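AB hydrolase-1 domain-containing protein (Parabacteroides distasonis, PDB 4Q34) is probably an esterase of the alpha/beta hydrolase family, cleaving a carboxylic ester whose identity has not been established. Local coordinates at residues V181-L186 / I242-G247; A196-G201 / H298-D303; I271-L276 / V283-L288; V291-N296 / A310-E315. All blocks are in the same frame, centred on the assembly; numbering follows the deposited sequence. Where two conformers were deposited one is given.

How the contacts relate
Contacts 1, 2 and 3 converge on three neighbouring parallel strands, 192-198, 242-246 and 283-287, of the main sheet. Their centres show the spacing: about 10 Å from contact 1 to contact 2 and about 11 Å from contact 1 to contact 3. Ile244 O to Ile286 N, 2.8 Å, ties contact 1 to contact 3. Gly247 N lies 2.7 Å from Glu199 OE2, linking contact 1 to the His298-Glu199 pair of contact 2, the probable active-site region. Contact 4 lies about 16 Å from contact 3 and about 11 Å from contact 2, centre to centre, and joins the latter through Asp303 OD2 and Asn296 ND2, 2.7 Å apart.

Contact 1 (V181-L186 / I242-G247); sequences VGWNTL and IVIYYG
Trp183 touches Ile242 and Ile244 with the six-membered half of its indole. CH2 is the leading atom, 4.1 Å from Ile242 CG2, and CZ3 stands equally close to that methyl, so the branch methyl of Ile242 sits against two adjacent ring carbons. Farther along the strand, Ile244 CD1 is 4.4 Å from Trp183 CH2, a looser contact made by the end of the longer branch. Both isoleucines approach the ring obliquely. They lie two residues apart on one face of the strand, whereas the CB of the intervening Val243 points away from the helix.

The reach of the indole lets the side chains meet although the nearest CA atoms, those of Trp183 and Ile242, are 10.4 Å apart. In Trp183, CG lies anti to the carbonyl carbon (chi1 -45°), which lays the ring out toward the strand. Ile242 has CG1 anti to its own carbonyl carbon (chi1 -62°), leaving CG2 to meet the ring. Within the helix, Val181 O accepts two bonds from one residue: Thr185 N at 2.9 Å and Thr185 OG1 at 2.6 Å, the hydroxyl lying above the carbonyl plane.

Helix 178-185 follows strand 170-175 through a His-Ser-Gln-Gly turn consistent with the nucleophile elbow of alpha/beta hydrolases. The contact is part of the helix-on-sheet layer of that fold: Trp183 also packs on Ile195 of strand 192-198 and meets the Trp272 ring of helix 257-277, while helix 153-167 touches Val181 and Thr185.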
loop_
_atom_site.group_PDB
_atom_site.type_symbol
_atom_site.label_atom_id
_atom_site.label_comp_id
_atom_site.label_asym_id
_atom_site.label_seq_id
_atom_site.Cartn_x
_atom_site.Cartn_y
_atom_site.Cartn_z
ATOM N N VAL A 181 -18.816 6.634 3.076
ATOM C CA VAL A 181 -18.172 5.658 3.956
ATOM C C VAL A 181 -18.199 6.201 5.387
ATOM O O VAL A 181 -18.570 5.508 6.295
ATOM C CB VAL A 181 -16.769 5.256 3.489
ATOM C CG1 VAL A 181 -16.081 4.393 4.511
ATOM C CG2 VAL A 181 -16.860 4.547 2.136
ATOM N N GLY A 182 -17.791 7.460 5.548
ATOM C CA GLY A 182 -17.863 8.178 6.800
ATOM C C GLY A 182 -19.261 8.197 7.401
ATOM O O GLY A 182 -19.445 7.878 8.596
ATOM N N TRP A 183 -20.271 8.516 6.585
ATOM C CA TRP A 183 -21.626 8.643 7.104
ATOM C C TRP A 183 -22.117 7.282 7.609
ATOM O O TRP A 183 -22.799 7.226 8.628
ATOM C CB TRP A 183 -22.632 9.247 6.120
ATOM C CG TRP A 183 -22.190 10.446 5.362
ATOM C CD1 TRP A 183 -22.439 10.681 4.059
ATOM C CD2 TRP A 183 -21.441 11.582 5.836
ATOM N NE1 TRP A 183 -21.892 11.875 3.664
ATOM C CE2 TRP A 183 -21.256 12.439 4.739
ATOM C CE3 TRP A 183 -20.860 11.939 7.055
ATOM C CZ2 TRP A 183 -20.543 13.637 4.825
ATOM C CZ3 TRP A 183 -20.188 13.143 7.150
ATOM C CH2 TRP A 183 -20.003 13.966 6.036
ATOM N N ASN A 184 -21.720 6.213 6.931
ATOM C CA ASN A 184 -22.069 4.857 7.337
ATOM C C ASN A 184 -21.313 4.409 8.613
ATOM O O ASN A 184 -21.891 3.759 9.503
ATOM C CB ASN A 184 -21.829 3.868 6.178
ATOM C CG ASN A 184 -22.979 3.828 5.187
ATOM O OD1 ASN A 184 -23.980 3.203 5.447
ATOM N ND2 ASN A 184 -22.866 4.542 4.082
ATOM N N THR A 185 -20.036 4.738 8.669
ATOM C CA THR A 185 -19.179 4.295 9.760
ATOM C C THR A 185 -19.673 4.913 11.085
ATOM O O THR A 185 -19.609 4.255 12.150
ATOM C CB THR A 185 -17.729 4.664 9.493
ATOM O OG1 THR A 185 -17.328 4.194 8.211
ATOM C CG2 THR A 185 -16.802 4.053 10.549
ATOM N N LEU A 186 -20.176 6.149 11.045
ATOM C CA LEU A 186 -20.670 6.813 12.231
ATOM C C LEU A 186 -21.751 5.992 12.973
ATOM O O LEU A 186 -21.853 6.026 14.205
ATOM C CB LEU A 186 -21.178 8.232 11.877
ATOM C CG LEU A 186 -21.581 9.123 13.065
ATOM C CD1 LEU A 186 -20.353 9.525 13.872
ATOM C CD2 LEU A 186 -22.303 10.389 12.609
ATOM N N ILE A 242 -19.158 18.156 12.454
ATOM C CA ILE A 242 -18.824 17.805 11.098
ATOM C C ILE A 242 -18.451 19.066 10.317
ATOM O O ILE A 242 -19.113 20.089 10.466
ATOM C CB ILE A 242 -20.017 17.117 10.414
ATOM C CG1 ILE A 242 -20.362 15.814 11.137
ATOM C CG2 ILE A 242 -19.740 16.853 8.947
ATOM C CD1 ILE A 242 -21.639 15.136 10.682
ATOM N N VAL A 243 -17.357 18.974 9.559
ATOM C CA VAL A 243 -16.976 20.039 8.612
ATOM C C VAL A 243 -16.829 19.418 7.212
ATOM O O VAL A 243 -16.348 18.325 7.054
ATOM C CB VAL A 243 -15.723 20.855 9.082
ATOM C CG1 VAL A 243 -14.461 19.987 9.087
ATOM C CG2 VAL A 243 -15.475 22.060 8.178
ATOM N N ILE A 244 -17.247 20.172 6.203
ATOM C CA ILE A 244 -17.219 19.753 4.813
ATOM C C ILE A 244 -16.552 20.866 4.014
ATOM O O ILE A 244 -16.938 22.022 4.182
ATOM C CB ILE A 244 -18.645 19.507 4.323
ATOM C CG1 ILE A 244 -19.221 18.259 5.021
ATOM C CG2 ILE A 244 -18.681 19.278 2.819
ATOM C CD1 ILE A 244 -20.728 18.225 5.003
ATOM N N TYR A 245 -15.555 20.511 3.180
ATOM C CA TYR A 245 -14.830 21.478 2.340
ATOM C C TYR A 245 -15.045 21.205 0.856
ATOM O O TYR A 245 -14.984 20.056 0.415
ATOM C CB TYR A 245 -13.318 21.466 2.620
ATOM C CG TYR A 245 -12.925 21.746 4.038
ATOM C CD1 TYR A 245 -12.816 23.038 4.513
ATOM C CD2 TYR A 245 -12.647 20.702 4.915
ATOM C CE1 TYR A 245 -12.464 23.309 5.835
ATOM C CE2 TYR A 245 -12.257 20.957 6.221
ATOM C CZ TYR A 245 -12.187 22.262 6.682
ATOM O OH TYR A 245 -11.794 22.487 7.989
ATOM N N TYR A 246 -15.316 22.258 0.081
ATOM C CA TYR A 246 -15.328 22.192 -1.368
ATOM C C TYR A 246 -14.378 23.224 -1.940
ATOM O O TYR A 246 -14.299 24.366 -1.462
ATOM C CB TYR A 246 -16.754 22.396 -1.982
ATOM C CG TYR A 246 -17.632 21.181 -1.831
ATOM C CD1 TYR A 246 -17.628 20.177 -2.778
ATOM C CD2 TYR A 246 -18.438 21.024 -0.718
ATOM C CE1 TYR A 246 -18.400 19.025 -2.604
ATOM C CE2 TYR A 246 -19.208 19.869 -0.537
ATOM C CZ TYR A 246 -19.180 18.891 -1.464
ATOM O OH TYR A 246 -19.943 17.754 -1.276
ATOM N N GLY A 247 -13.696 22.836 -3.003
ATOM C CA GLY A 247 -12.791 23.737 -3.710
ATOM C C GLY A 247 -13.454 24.634 -4.755
ATOM O O GLY A 247 -14.637 24.991 -4.651
#

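Contact 2 (A196-G201 / H298-D303); sequences ASYEPG and HFPMSD
His298 meets Glu199 on the anti side of the carboxylate, the less usual approach, and from 32° outside the carboxylate plane. The bond is nevertheless short and nearly straight: His298 ND1 donates to Glu199 OE1 at 2.8 Å with an N-H...O angle of 166°, and OE1 lies in the imidazole plane, at the ring edge. His298 has CG anti to the backbone N (chi1 176°), which brings ND1 round to Glu199. Contact extends beyond the polar end, with Glu199 CB 3.4 Å from His298 ND1 and 3.6 Å from His298 CE1.

The carboxylate is buried and held at both oxygens. OE1 also forms a salt bridge with Arg117, and OE2 accepts from Gly247 N, so rotation of the group is restrained. Replacing Glu199 by an alanine would probably leave His298 ND1 and Arg117 without this carboxylate and let the imidazole turn more freely. An acid just after a strand, paired with a histidine whose side chain touches Ser176, is consistent with the Ser-His-acid arrangement of alpha/beta hydrolases.

Beside this pair, Tyr198 adds an apolar patch. The methyl CE of Met301, a selenomethionine here, lies 3.6 Å from Tyr198 CB, and its doubly bent chain curls back to get there. Pro300 CG approaches Tyr198 CD1 at 4.2 Å.

The loop carrying 298-303 thereby closes over the end of strand 192-198. Tyr198 stacks on Tyr245 of strand 242-246, and Val309 of helix 306-319 touches both Tyr198 and Pro300.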
loop_
_atom_site.group_PDB
_atom_site.type_symbol
_atom_site.label_atom_id
_atom_site.label_comp_id
_atom_site.label_asym_id
_atom_site.label_seq_id
_atom_site.Cartn_x
_atom_site.Cartn_y
_atom_site.Cartn_z
ATOM N N ALA A 196 -14.318 15.344 9.321
ATOM C CA ALA A 196 -14.014 16.359 8.317
ATOM C C ALA A 196 -14.002 15.673 6.965
ATOM O O ALA A 196 -13.266 14.691 6.775
ATOM C CB ALA A 196 -12.658 17.007 8.567
ATOM N N SER A 197 -14.732 16.223 6.011
ATOM C CA SER A 197 -14.818 15.621 4.695
ATOM C C SER A 197 -14.482 16.599 3.588
ATOM O O SER A 197 -15.067 17.713 3.524
ATOM C CB SER A 197 -16.211 15.008 4.470
ATOM O OG SER A 197 -16.235 14.218 3.292
ATOM N N TYR A 198 -13.572 16.173 2.707
ATOM C CA TYR A 198 -13.208 16.944 1.534
ATOM C C TYR A 198 -14.049 16.486 0.338
ATOM O O TYR A 198 -14.017 15.291 -0.029
ATOM C CB TYR A 198 -11.707 16.827 1.191
ATOM C CG TYR A 198 -10.878 17.518 2.229
ATOM C CD1 TYR A 198 -10.607 18.879 2.147
ATOM C CD2 TYR A 198 -10.488 16.839 3.340
ATOM C CE1 TYR A 198 -9.932 19.535 3.154
ATOM C CE2 TYR A 198 -9.804 17.452 4.360
ATOM C CZ TYR A 198 -9.511 18.819 4.262
ATOM O OH TYR A 198 -8.849 19.477 5.277
ATOM N N GLU A 199 -14.836 17.402 -0.211
ATOM C CA GLU A 199 -15.645 17.130 -1.402
ATOM C C GLU A 199 -16.361 15.775 -1.368
ATOM O O GLU A 199 -16.199 14.962 -2.272
ATOM C CB GLU A 199 -14.816 17.240 -2.684
ATOM C CG GLU A 199 -14.197 18.627 -2.826
ATOM C CD GLU A 199 -14.296 19.237 -4.205
ATOM O OE1 GLU A 199 -14.532 18.496 -5.188
ATOM O OE2 GLU A 199 -14.102 20.486 -4.326
ATOM N N PRO A 200 -17.176 15.541 -0.332
ATOM C CA PRO A 200 -17.960 14.316 -0.302
ATOM C C PRO A 200 -18.905 14.191 -1.494
ATOM O O PRO A 200 -19.362 15.166 -2.065
ATOM C CB PRO A 200 -18.754 14.415 1.018
ATOM C CG PRO A 200 -18.779 15.863 1.333
ATOM C CD PRO A 200 -17.473 16.402 0.807
ATOM N N GLY A 201 -19.221 12.962 -1.841
ATOM C CA GLY A 201 -20.183 12.719 -2.910
ATOM C C GLY A 201 -20.838 11.374 -2.667
ATOM O O GLY A 201 -20.131 10.390 -2.467
ATOM N N HIS A 298 -10.538 19.076 -6.790
ATOM C CA HIS A 298 -11.221 18.061 -5.996
ATOM C C HIS A 298 -10.324 17.457 -4.947
ATOM O O HIS A 298 -10.857 16.864 -4.070
ATOM C CB HIS A 298 -11.731 16.991 -6.940
ATOM C CG HIS A 298 -12.369 15.818 -6.274
ATOM N ND1 HIS A 298 -13.505 15.932 -5.506
ATOM C CD2 HIS A 298 -12.100 14.500 -6.361
ATOM C CE1 HIS A 298 -13.860 14.730 -5.077
ATOM N NE2 HIS A 298 -13.012 13.847 -5.577
ATOM N N PHE A 299 -8.995 17.633 -5.046
ATOM C CA PHE A 299 -8.050 17.147 -4.003
ATOM C C PHE A 299 -7.344 18.296 -3.252
ATOM O O PHE A 299 -6.135 18.488 -3.421
ATOM C CB PHE A 299 -6.947 16.285 -4.584
ATOM C CG PHE A 299 -7.376 14.969 -5.113
ATOM C CD1 PHE A 299 -8.097 14.873 -6.273
ATOM C CD2 PHE A 299 -6.975 13.797 -4.520
ATOM C CE1 PHE A 299 -8.492 13.660 -6.773
ATOM C CE2 PHE A 299 -7.339 12.568 -5.033
ATOM C CZ PHE A 299 -8.121 12.504 -6.170
ATOM N N PRO A 300 -8.084 19.039 -2.436
ATOM C CA PRO A 300 -7.433 20.184 -1.777
ATOM C C PRO A 300 -6.292 19.809 -0.858
ATOM O O PRO A 300 -5.356 20.603 -0.676
ATOM C CB PRO A 300 -8.576 20.809 -0.957
ATOM C CG PRO A 300 -9.818 20.386 -1.656
ATOM C CD PRO A 300 -9.527 19.020 -2.170
HETATM N N MSE A 301 -6.335 18.600 -0.323
HETATM C CA MSE A 301 -5.264 18.103 0.555
HETATM C C MSE A 301 -3.961 17.914 -0.131
HETATM O O MSE A 301 -2.948 17.830 0.558
HETATM C CB MSE A 301 -5.697 16.779 1.296
HETATM C CG MSE A 301 -5.724 15.513 0.416
HETATM SE SE MSE A 301 -7.051 15.414 -0.993
HETATM C CE MSE A 301 -8.599 15.477 0.112
ATOM N N SER A 302 -3.916 17.823 -1.474
ATOM C CA SER A 302 -2.625 17.642 -2.202
ATOM C C SER A 302 -2.315 18.786 -3.173
ATOM O O SER A 302 -1.306 18.762 -3.872
ATOM C CB SER A 302 -2.561 16.273 -2.920
ATOM O OG SER A 302 -3.647 16.073 -3.831
ATOM N N ASP A 303 -3.206 19.764 -3.212
ATOM C CA ASP A 303 -3.018 20.943 -4.069
ATOM C C ASP A 303 -1.792 21.771 -3.619
ATOM O O ASP A 303 -1.269 21.577 -2.523
ATOM C CB ASP A 303 -4.269 21.817 -4.025
ATOM C CG ASP A 303 -5.418 21.280 -4.866
ATOM O OD1 ASP A 303 -5.241 20.394 -5.745
ATOM O OD2 ASP A 303 -6.542 21.767 -4.628
#

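Contact 3 (I271-L276 / V283-L288); sequences IWAKML and VTVIHL
Leu276 N donates to Trp272 O at 2.9 Å, the helical bond that sets these two residues one turn apart and lets both face Val283. Their side chains are coupled too: Leu276 CD1 sits 3.5 Å above the plane of the Trp272 ring, over its centre, while Trp272 NE1 is satisfied by Pro205 O, which helps fix the indole.

Val283 carries the contact with both methyls. CG1 presses on Ala273 CB at 3.5 Å, and the same methyl meets Trp272 CZ3 at 4.2 Å. CG2 turns to Leu276 CD1, 3.9 Å away. With CG1 anti to the backbone N (chi1 -175°) and CG2 beside that N, the branches part, one toward Ala273 and Trp272, the other toward Leu276. Ala273 allows the close approach: its CA lies 5.1 Å from that of Val283, and its small CB also reaches Val285 CG2 at 3.8 Å.

Replacing Val283 by a glycine would remove both branches, and a gap is likely to open between the strand and Ala273, with Leu276 CD1 losing one of its supports.

The helical segment 271-276 runs nearly antiparallel to strand 283-287, at 157° between their N-to-C directions; helix 257-277 is the connecting helix of the beta-alpha-beta unit from strand 242-246 to strand 283-287. Every contact between the two segments joins carbon to carbon, so the helix is seated on its strand by shape and by burial of apolar surface, without polar pairing across the interface.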
loop_
_atom_site.group_PDB
_atom_site.type_symbol
_atom_site.label_atom_id
_atom_site.label_comp_id
_atom_site.label_asym_id
_atom_site.label_seq_id
_atom_site.Cartn_x
_atom_site.Cartn_y
_atom_site.Cartn_z
ATOM N N ILE A 271 -27.710 22.479 2.411
ATOM C CA ILE A 271 -29.073 22.173 2.822
ATOM C C ILE A 271 -29.057 21.144 3.951
ATOM O O ILE A 271 -29.712 21.337 4.977
ATOM C CB ILE A 271 -29.908 21.663 1.647
ATOM C CG1 ILE A 271 -30.106 22.825 0.645
ATOM C CG2 ILE A 271 -31.233 21.100 2.141
ATOM C CD1 ILE A 271 -30.653 22.389 -0.718
ATOM N N TRP A 272 -28.270 20.095 3.754
ATOM C CA TRP A 272 -28.064 19.035 4.760
ATOM C C TRP A 272 -27.572 19.589 6.103
ATOM O O TRP A 272 -28.151 19.285 7.148
ATOM C CB TRP A 272 -27.046 18.033 4.219
ATOM C CG TRP A 272 -26.873 16.754 4.996
ATOM C CD1 TRP A 272 -27.789 15.754 5.114
ATOM C CD2 TRP A 272 -25.694 16.293 5.650
ATOM N NE1 TRP A 272 -27.252 14.700 5.834
ATOM C CE2 TRP A 272 -25.970 15.010 6.170
ATOM C CE3 TRP A 272 -24.418 16.840 5.857
ATOM C CZ2 TRP A 272 -25.046 14.292 6.875
ATOM C CZ3 TRP A 272 -23.499 16.121 6.580
ATOM C CH2 TRP A 272 -23.810 14.858 7.074
ATOM N N ALA A 273 -26.580 20.483 6.044
ATOM C CA ALA A 273 -26.031 21.110 7.252
ATOM C C ALA A 273 -27.118 21.914 7.965
ATOM O O ALA A 273 -27.267 21.836 9.175
ATOM C CB ALA A 273 -24.851 22.020 6.912
ATOM N N LYS A 274 -27.871 22.700 7.209
ATOM C CA LYS A 274 -28.940 23.512 7.781
ATOM C C LYS A 274 -29.965 22.620 8.518
ATOM O O LYS A 274 -30.351 22.890 9.664
ATOM C CB LYS A 274 -29.576 24.382 6.691
ATOM C CG LYS A 274 -30.819 25.151 7.125
ATOM C CD LYS A 274 -30.553 26.022 8.322
ATOM C CE LYS A 274 -31.658 27.066 8.463
ATOM N NZ LYS A 274 -31.565 27.703 9.803
HETATM N N MSE A 275 -30.378 21.531 7.868
HETATM C CA MSE A 275 -31.362 20.657 8.437
HETATM C C MSE A 275 -30.853 20.010 9.688
HETATM O O MSE A 275 -31.588 19.908 10.657
HETATM C CB MSE A 275 -31.766 19.600 7.410
HETATM C CG MSE A 275 -32.641 20.294 6.379
HETATM SE SE MSE A 275 -33.151 18.976 5.017
HETATM C CE MSE A 275 -33.903 17.664 6.291
ATOM N N LEU A 276 -29.594 19.592 9.695
ATOM C CA LEU A 276 -29.018 19.014 10.933
ATOM C C LEU A 276 -28.835 20.056 12.035
ATOM O O LEU A 276 -29.122 19.808 13.212
ATOM C CB LEU A 276 -27.710 18.302 10.641
ATOM C CG LEU A 276 -27.858 16.958 9.921
ATOM C CD1 LEU A 276 -26.531 16.482 9.325
ATOM C CD2 LEU A 276 -28.444 15.911 10.860
ATOM N N VAL A 283 -22.769 21.187 11.981
ATOM C CA VAL A 283 -22.233 20.917 10.675
ATOM C C VAL A 283 -21.872 22.235 10.001
ATOM O O VAL A 283 -22.686 23.135 9.957
ATOM C CB VAL A 283 -23.264 20.168 9.814
ATOM C CG1 VAL A 283 -22.656 19.787 8.485
ATOM C CG2 VAL A 283 -23.815 18.959 10.572
ATOM N N THR A 284 -20.653 22.307 9.511
ATOM C CA THR A 284 -20.108 23.511 8.856
ATOM C C THR A 284 -19.736 23.113 7.449
ATOM O O THR A 284 -19.088 22.079 7.242
ATOM C CB THR A 284 -18.852 23.984 9.610
ATOM O OG1 THR A 284 -19.189 24.273 10.980
ATOM C CG2 THR A 284 -18.260 25.234 8.986
ATOM N N VAL A 285 -20.142 23.929 6.478
ATOM C CA VAL A 285 -19.742 23.734 5.118
ATOM C C VAL A 285 -18.960 24.946 4.667
ATOM O O VAL A 285 -19.455 26.054 4.788
ATOM C CB VAL A 285 -20.939 23.536 4.202
ATOM C CG1 VAL A 285 -20.485 23.310 2.770
ATOM C CG2 VAL A 285 -21.781 22.366 4.695
ATOM N N ILE A 286 -17.744 24.708 4.185
ATOM C CA ILE A 286 -16.832 25.769 3.764
ATOM C C ILE A 286 -16.490 25.622 2.296
ATOM O O ILE A 286 -15.977 24.582 1.870
ATOM C CB ILE A 286 -15.568 25.720 4.625
ATOM C CG1 ILE A 286 -15.928 26.212 6.027
ATOM C CG2 ILE A 286 -14.479 26.593 4.014
ATOM C CD1 ILE A 286 -14.908 25.906 7.066
ATOM N N HIS A 287 -16.772 26.662 1.518
ATOM C CA HIS A 287 -16.396 26.710 0.137
ATOM C C HIS A 287 -15.127 27.530 0.128
ATOM O O HIS A 287 -15.134 28.738 0.447
ATOM C CB HIS A 287 -17.501 27.361 -0.688
ATOM C CG HIS A 287 -17.218 27.408 -2.156
ATOM N ND1 HIS A 287 -17.719 28.404 -2.965
ATOM C CD2 HIS A 287 -16.453 26.627 -2.954
ATOM C CE1 HIS A 287 -17.297 28.224 -4.205
ATOM N NE2 HIS A 287 -16.536 27.149 -4.228
ATOM N N LEU A 288 -14.028 26.884 -0.226
ATOM C CA LEU A 288 -12.717 27.429 0.057
ATOM C C LEU A 288 -12.504 28.870 -0.494
ATOM O O LEU A 288 -11.932 29.677 0.201
ATOM C CB LEU A 288 -11.635 26.455 -0.398
ATOM C CG LEU A 288 -11.524 25.116 0.371
ATOM C CD1 LEU A 288 -10.511 24.143 -0.261
ATOM C CD2 LEU A 288 -11.077 25.464 1.759
#

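Contact 4 (V291-N296 / A310-E315); sequences VGLHGN and ADLLSE
Leu312 and Leu293 are brought together by matching first torsions, CG lying anti to the carbonyl carbon in both (chi1 -80° and -74°). From the helix and from the loop respectively, the two side chains reach toward each other tip to tip, and Leu293 CD2 ends 3.8 Å from Leu312 CD1. In Val291, CG1 lies anti to the carbonyl carbon (chi1 -60°), which leaves CG2 between the backbone N and the carbonyl carbon, 4.1 Å from the same Leu312 CD1. One methyl of the helix therefore receives two methyls of the loop. Leu312 was deposited in two conformers, so these distances describe one of them and the fit may vary.

The nearest CA atoms, those of Val291 and Leu312, are 9.4 Å apart, so the segments meet through side chains alone. The loop is itself anchored: Leu293 N makes a probable hydrogen bond to Leu288 O, and Val291 packs on Ile286. The side chain of Leu288 also touches Leu312. Val291 is exposed and Leu293 buried, which places the contact at the margin of the apolar interior.

On the helix, Asp311 forms a salt bridge with Arg79, and Ser314 OG is hydrogen-bonded to the same arginine. Leu313 packs on strand 192-198 through Ala196 and Tyr198, while Ala310 rests on helix 72-78. Helix 306-319 thus lies between these elements and the 291-296 loop, which lies on the connection from strand 283-287 to this helix.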
loop_
_atom_site.group_PDB
_atom_site.type_symbol
_atom_site.label_atom_id
_atom_site.label_comp_id
_atom_site.label_asym_id
_atom_site.label_seq_id
_atom_site.Cartn_x
_atom_site.Cartn_y
_atom_site.Cartn_z
ATOM N N VAL A 291 -13.373 31.644 1.807
ATOM C CA VAL A 291 -12.494 31.909 2.977
ATOM C C VAL A 291 -11.040 32.252 2.560
ATOM O O VAL A 291 -10.099 32.109 3.348
ATOM C CB VAL A 291 -12.526 30.778 4.048
ATOM C CG1 VAL A 291 -13.936 30.612 4.586
ATOM C CG2 VAL A 291 -12.008 29.444 3.502
ATOM N N GLY A 292 -10.872 32.685 1.315
ATOM C CA GLY A 292 -9.612 33.226 0.852
ATOM C C GLY A 292 -8.662 32.273 0.156
ATOM O O GLY A 292 -7.557 32.669 -0.190
ATOM N N LEU A 293 -9.080 31.021 -0.075
ATOM C CA LEU A 293 -8.263 30.061 -0.818
ATOM C C LEU A 293 -8.844 29.802 -2.221
ATOM O O LEU A 293 -9.975 29.323 -2.373
ATOM C CB LEU A 293 -8.169 28.743 -0.030
ATOM C CG LEU A 293 -7.293 28.678 1.222
ATOM C CD1 LEU A 293 -7.728 29.634 2.299
ATOM C CD2 LEU A 293 -7.278 27.240 1.762
ATOM N N HIS A 294 -8.085 30.136 -3.257
ATOM C CA HIS A 294 -8.590 30.105 -4.628
ATOM C C HIS A 294 -7.848 29.049 -5.427
ATOM O O HIS A 294 -6.657 28.829 -5.191
ATOM C CB HIS A 294 -8.442 31.485 -5.262
ATOM C CG HIS A 294 -9.146 32.557 -4.478
ATOM N ND1 HIS A 294 -10.481 32.858 -4.658
ATOM C CD2 HIS A 294 -8.722 33.338 -3.453
ATOM C CE1 HIS A 294 -10.832 33.817 -3.816
ATOM N NE2 HIS A 294 -9.785 34.118 -3.068
ATOM N N GLY A 295 -8.552 28.388 -6.355
ATOM C CA GLY A 295 -7.907 27.490 -7.297
ATOM C C GLY A 295 -7.846 26.019 -6.887
ATOM O O GLY A 295 -7.184 25.227 -7.553
ATOM N N ASN A 296 -8.475 25.672 -5.795
ATOM C CA ASN A 296 -8.465 24.277 -5.406
ATOM C C ASN A 296 -9.256 23.381 -6.334
ATOM O O ASN A 296 -10.281 23.770 -6.891
ATOM C CB ASN A 296 -8.915 24.095 -3.935
ATOM C CG ASN A 296 -7.877 24.574 -2.965
ATOM O OD1 ASN A 296 -7.959 25.691 -2.401
ATOM N ND2 ASN A 296 -6.833 23.764 -2.805
ATOM N N ALA A 310 -4.500 22.664 5.246
ATOM C CA ALA A 310 -4.216 21.996 6.527
ATOM C C ALA A 310 -4.426 22.959 7.698
ATOM O O ALA A 310 -4.992 22.586 8.709
ATOM C CB ALA A 310 -2.808 21.421 6.551
ATOM N N ASP A 311 -4.009 24.224 7.553
ATOM C CA ASP A 311 -4.212 25.183 8.618
ATOM C C ASP A 311 -5.697 25.389 8.981
ATOM O O ASP A 311 -6.060 25.558 10.157
ATOM C CB ASP A 311 -3.591 26.552 8.264
ATOM C CG ASP A 311 -2.057 26.543 8.252
ATOM O OD1 ASP A 311 -1.423 25.624 8.798
ATOM O OD2 ASP A 311 -1.478 27.485 7.658
ATOM N N LEU A 312 -6.545 25.380 7.956
ATOM C CA LEU A 312 -7.992 25.498 8.148
ATOM C C LEU A 312 -8.503 24.327 8.942
ATOM O O LEU A 312 -9.291 24.497 9.881
ATOM C CB LEU A 312 -8.755 25.528 6.821
ATOM C CG LEU A 312 -8.803 26.851 6.079
ATOM C CD1 LEU A 312 -9.453 26.552 4.741
ATOM C CD2 LEU A 312 -9.571 27.896 6.875
ATOM N N LEU A 313 -8.065 23.133 8.569
ATOM C CA LEU A 313 -8.447 21.965 9.330
ATOM C C LEU A 313 -7.925 22.028 10.792
ATOM O O LEU A 313 -8.681 21.732 11.737
ATOM C CB LEU A 313 -7.989 20.670 8.638
ATOM C CG LEU A 313 -8.344 19.360 9.354
ATOM C CD1 LEU A 313 -9.826 19.196 9.658
ATOM C CD2 LEU A 313 -7.796 18.194 8.545
ATOM N N SER A 314 -6.660 22.369 10.985
ATOM C CA SER A 314 -6.100 22.480 12.364
ATOM C C SER A 314 -6.924 23.465 13.198
ATOM O O SER A 314 -7.151 23.265 14.361
ATOM C CB SER A 314 -4.655 22.965 12.354
ATOM O OG SER A 314 -3.759 21.965 11.908
ATOM N N GLU A 315 -7.345 24.570 12.583
ATOM C CA GLU A 315 -8.117 25.556 13.270
ATOM C C GLU A 315 -9.442 24.963 13.782
ATOM O O GLU A 315 -9.829 25.147 14.932
ATOM C CB GLU A 315 -8.352 26.798 12.332
ATOM C CG GLU A 315 -9.223 27.891 12.934
ATOM C CD GLU A 315 -9.385 29.102 12.011
ATOM O OE1 GLU A 315 -10.066 28.925 11.007
ATOM O OE2 GLU A 315 -8.864 30.193 12.335
#